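Local coordinates for protein sialyltransferase 0160 (Photobacterium damselae, PDB 4R84) that probably transfers sialic acid from its CMP-activated donor to galactoside acceptors, as a Rossmann-fold glycosyltransferase of the GT-B structural group, at residues A[135-138]-A[139-143]; A[39-42]-A[43-46]. All blocks are in the same frame, centred on the assembly; numbering follows the deposited sequence.

Interaction 1: A[135-138]-A[139-143]; sequences LIHI and IQAKD
H137 and Q140, one turn apart on helix 129-144, are joined through a single water. This helix is the crossover of a beta-alpha-beta unit, linking parallel strands 106-125 and 149-154 of a Rossmann-type sheet. The water lies at the edge of the imidazole, in the ring plane, 2.9 Å from H137 ND1, and it donates a hydrogen to Q140 OE1. The imidazole and the amide do not bond directly: H137 ND1 and Q140 OE1 stand 4.1 Å apart, and ring and amide planes are turned 68° against each other. With CG of Q140 beside its own backbone N (chi1 -62°) and the chain extended beyond, the amide runs back over the preceding turn. There its other branch, NE2, lies 3.8 Å from CG2 of I136. On a different face of the helix, CD1 of I139 packs obliquely against CG of L135 at 4.1 Å. Consecutive i to i+4 backbone bonds fix these spacings; among them A141 N reaches H137 O at 2.7 Å and K142 N reaches I138 O.

Further out, L135 and I136 rest on F336 of helix 330-340, and I139 on Q332 of the same helix. I138 packs on the sheet, against Y123 of strand 106-125 and R150 and W154 of strand 149-154. The H137 ring also meets that of Y202, the planes inclined by about 40°, and K142 NZ is held by the carbonyl of K166. Close to the backbone, the methyl CB of A141 sits 3.2 Å from H137 O while lying 4.1 Å from NE2 of the same histidine, oblique to its ring.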
# COMPACT_ATOMS: atom_id res chain seq x y z
N LEU A 135 -2.56 -2.49 -3.72
CA LEU A 135 -3.59 -2.89 -4.68
C LEU A 135 -4.32 -1.66 -5.23
O LEU A 135 -4.61 -1.59 -6.42
CB LEU A 135 -4.60 -3.85 -4.05
CG LEU A 135 -5.74 -4.28 -4.96
CD1 LEU A 135 -5.22 -4.91 -6.27
CD2 LEU A 135 -6.62 -5.28 -4.20
N ILE A 136 -4.61 -0.69 -4.36
CA ILE A 136 -5.23 0.55 -4.83
C ILE A 136 -4.31 1.24 -5.83
O ILE A 136 -4.75 1.68 -6.91
CB ILE A 136 -5.53 1.51 -3.68
CG1 ILE A 136 -6.52 0.89 -2.69
CG2 ILE A 136 -6.03 2.86 -4.24
CD1 ILE A 136 -7.94 0.86 -3.16
N HIS A 137 -3.03 1.29 -5.50
CA HIS A 137 -2.08 1.95 -6.38
C HIS A 137 -2.01 1.26 -7.75
O HIS A 137 -1.97 1.93 -8.79
CB HIS A 137 -0.69 1.98 -5.75
CG HIS A 137 0.35 2.57 -6.66
ND1 HIS A 137 0.53 3.93 -6.80
CD2 HIS A 137 1.21 1.98 -7.53
CE1 HIS A 137 1.49 4.15 -7.68
NE2 HIS A 137 1.91 2.99 -8.14
N ILE A 138 -2.02 -0.07 -7.73
CA ILE A 138 -1.98 -0.88 -8.96
C ILE A 138 -3.20 -0.59 -9.83
O ILE A 138 -3.09 -0.44 -11.05
CB ILE A 138 -1.90 -2.39 -8.63
CG1 ILE A 138 -0.49 -2.74 -8.15
CG2 ILE A 138 -2.27 -3.24 -9.84
CD1 ILE A 138 -0.30 -4.18 -7.65
N ILE A 139 -4.36 -0.50 -9.21
CA ILE A 139 -5.57 -0.25 -9.97
C ILE A 139 -5.51 1.12 -10.65
O ILE A 139 -5.88 1.25 -11.83
CB ILE A 139 -6.81 -0.38 -9.07
CG1 ILE A 139 -6.98 -1.85 -8.69
CG2 ILE A 139 -8.07 0.11 -9.80
CD1 ILE A 139 -7.96 -2.04 -7.52
N GLN A 140 -4.99 2.11 -9.94
CA GLN A 140 -4.78 3.44 -10.53
C GLN A 140 -3.73 3.37 -11.63
O GLN A 140 -3.89 3.95 -12.70
CB GLN A 140 -4.30 4.45 -9.48
CG GLN A 140 -5.28 4.72 -8.32
CD GLN A 140 -4.57 5.40 -7.14
OE1 GLN A 140 -3.34 5.38 -7.04
NE2 GLN A 140 -5.34 5.99 -6.24
N ALA A 141 -2.64 2.66 -11.35
CA ALA A 141 -1.48 2.64 -12.25
C ALA A 141 -1.73 1.89 -13.56
O ALA A 141 -1.07 2.18 -14.57
CB ALA A 141 -0.26 2.05 -11.52
N LYS A 142 -2.63 0.91 -13.54
CA LYS A 142 -2.99 0.20 -14.76
C LYS A 142 -3.60 1.18 -15.76
O LYS A 142 -3.40 1.06 -16.97
CB LYS A 142 -3.96 -0.95 -14.47
CG LYS A 142 -4.58 -1.55 -15.73
CD LYS A 142 -3.54 -2.18 -16.63
CE LYS A 142 -4.11 -2.48 -18.02
NZ LYS A 142 -5.44 -3.15 -18.00
N ASP A 143 -4.36 2.15 -15.25
CA ASP A 143 -4.97 3.14 -16.12
C ASP A 143 -3.97 4.22 -16.51
O ASP A 143 -3.95 4.65 -17.66
CB ASP A 143 -6.19 3.79 -15.46
CG ASP A 143 -7.45 2.97 -15.67
OD1 ASP A 143 -7.35 1.75 -15.91
OD2 ASP A 143 -8.55 3.57 -15.64
O HOH W 1 -1.13 5.83 -5.42

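Interaction 2: A[39-42]-A[43-46]; sequences DVVE and TETY
The side chains of V41 and E44 run alongside each other in one direction, the carboxylate carbon CD of E44 3.7 Å from CB of V41. E44 OE1 is hydrogen-bonded to S147 OG and also takes a hydrogen from a water, 2.7 Å away, that accepts from V41 N. V40 and Y46 meet differently, at about a right angle: CG2 of V40 touches CB of Y46 at 3.7 Å and approaches the ring obliquely. CG of Y46 is anti to its backbone N (chi1 -175°), and the side chain also touches N36 and A38.

V41 and E44 are the two ends of a type II beta turn, closed by E44 N to V41 O at 2.9 Å; V40 and Y46 flank it. The turn connects strand 31-41 to strand 45-48, which pairs with strand 81-84 in a separate sheet. T43 takes the positive-phi corner (phi 76°), and its OG1 donates to E42 O at 2.6 Å, in the carbonyl plane on a lone pair. The E42 side chain leads away from 43-46, although its CB touches T43 N; its carboxylate is bound by R196 in a salt bridge and by L88 N and N195.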
# COMPACT_ATOMS: atom_id res chain seq x y z
N ASP A 39 4.64 10.37 -22.61
CA ASP A 39 5.79 9.46 -22.54
C ASP A 39 5.55 8.29 -23.47
O ASP A 39 4.44 7.75 -23.52
CB ASP A 39 6.01 8.95 -21.11
CG ASP A 39 6.52 10.03 -20.17
OD1 ASP A 39 6.89 11.12 -20.65
OD2 ASP A 39 6.57 9.77 -18.94
N VAL A 40 6.57 7.90 -24.23
CA VAL A 40 6.47 6.71 -25.07
C VAL A 40 7.57 5.75 -24.65
O VAL A 40 8.76 6.09 -24.65
CB VAL A 40 6.57 7.05 -26.58
CG1 VAL A 40 6.22 5.82 -27.44
CG2 VAL A 40 5.66 8.23 -26.95
N VAL A 41 7.18 4.54 -24.25
CA VAL A 41 8.14 3.55 -23.83
C VAL A 41 8.92 3.07 -25.04
O VAL A 41 8.35 2.90 -26.12
CB VAL A 41 7.44 2.36 -23.15
CG1 VAL A 41 8.44 1.27 -22.81
CG2 VAL A 41 6.74 2.86 -21.89
N GLU A 42 10.23 2.91 -24.87
CA GLU A 42 11.09 2.37 -25.94
C GLU A 42 10.45 1.17 -26.62
O GLU A 42 9.96 0.26 -25.95
CB GLU A 42 12.46 1.97 -25.37
CG GLU A 42 13.30 3.14 -24.91
CD GLU A 42 14.70 2.75 -24.46
OE1 GLU A 42 14.97 1.56 -24.14
OE2 GLU A 42 15.56 3.65 -24.45
N THR A 43 10.49 1.18 -27.95
CA THR A 43 9.93 0.18 -28.88
C THR A 43 8.41 0.25 -29.06
O THR A 43 7.88 -0.38 -29.98
CB THR A 43 10.30 -1.30 -28.50
OG1 THR A 43 9.45 -1.77 -27.45
CG2 THR A 43 11.77 -1.45 -28.13
N GLU A 44 7.71 1.03 -28.25
CA GLU A 44 6.26 1.15 -28.41
C GLU A 44 5.90 2.27 -29.39
O GLU A 44 6.73 3.10 -29.73
CB GLU A 44 5.59 1.37 -27.03
CG GLU A 44 5.84 0.19 -26.08
CD GLU A 44 4.93 0.17 -24.86
OE1 GLU A 44 4.16 1.13 -24.65
OE2 GLU A 44 4.99 -0.83 -24.11
N THR A 45 4.65 2.27 -29.85
CA THR A 45 4.19 3.18 -30.90
C THR A 45 3.24 4.24 -30.34
O THR A 45 2.39 3.96 -29.49
CB THR A 45 3.51 2.38 -32.03
OG1 THR A 45 4.45 1.48 -32.62
CG2 THR A 45 2.96 3.32 -33.12
N TYR A 46 3.42 5.47 -30.79
CA TYR A 46 2.51 6.57 -30.50
C TYR A 46 2.04 7.16 -31.82
O TYR A 46 2.86 7.40 -32.70
CB TYR A 46 3.19 7.62 -29.62
CG TYR A 46 2.27 8.73 -29.17
CD1 TYR A 46 2.00 9.82 -29.99
CD2 TYR A 46 1.68 8.70 -27.90
CE1 TYR A 46 1.15 10.84 -29.57
CE2 TYR A 46 0.84 9.71 -27.48
CZ TYR A 46 0.58 10.78 -28.31
OH TYR A 46 -0.26 11.78 -27.88
O HOH W 2 4.45 3.83 -24.63

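How the interactions relate
Along the chain the turn at 39-46 precedes the helix at 135-143; the turn belongs to the PKD-like part of the protein, the helix to the sialyltransferase part. Their centres are 20 Å apart and their nearest atoms about 11 Å, so they do not touch. Strand 106-125 relates them: strand 31-41 pairs with it in parallel, and it leads into helix 129-144. The two glutamates of interaction 2 also bind residues just ahead of strands 149-154 and 197-204, which belong to the same sheet. Neither contact appears to line the donor pocket: the side chain of L135 in interaction 1 is about 14 Å from the bound CMP-3-fluoro-Neu5Ac.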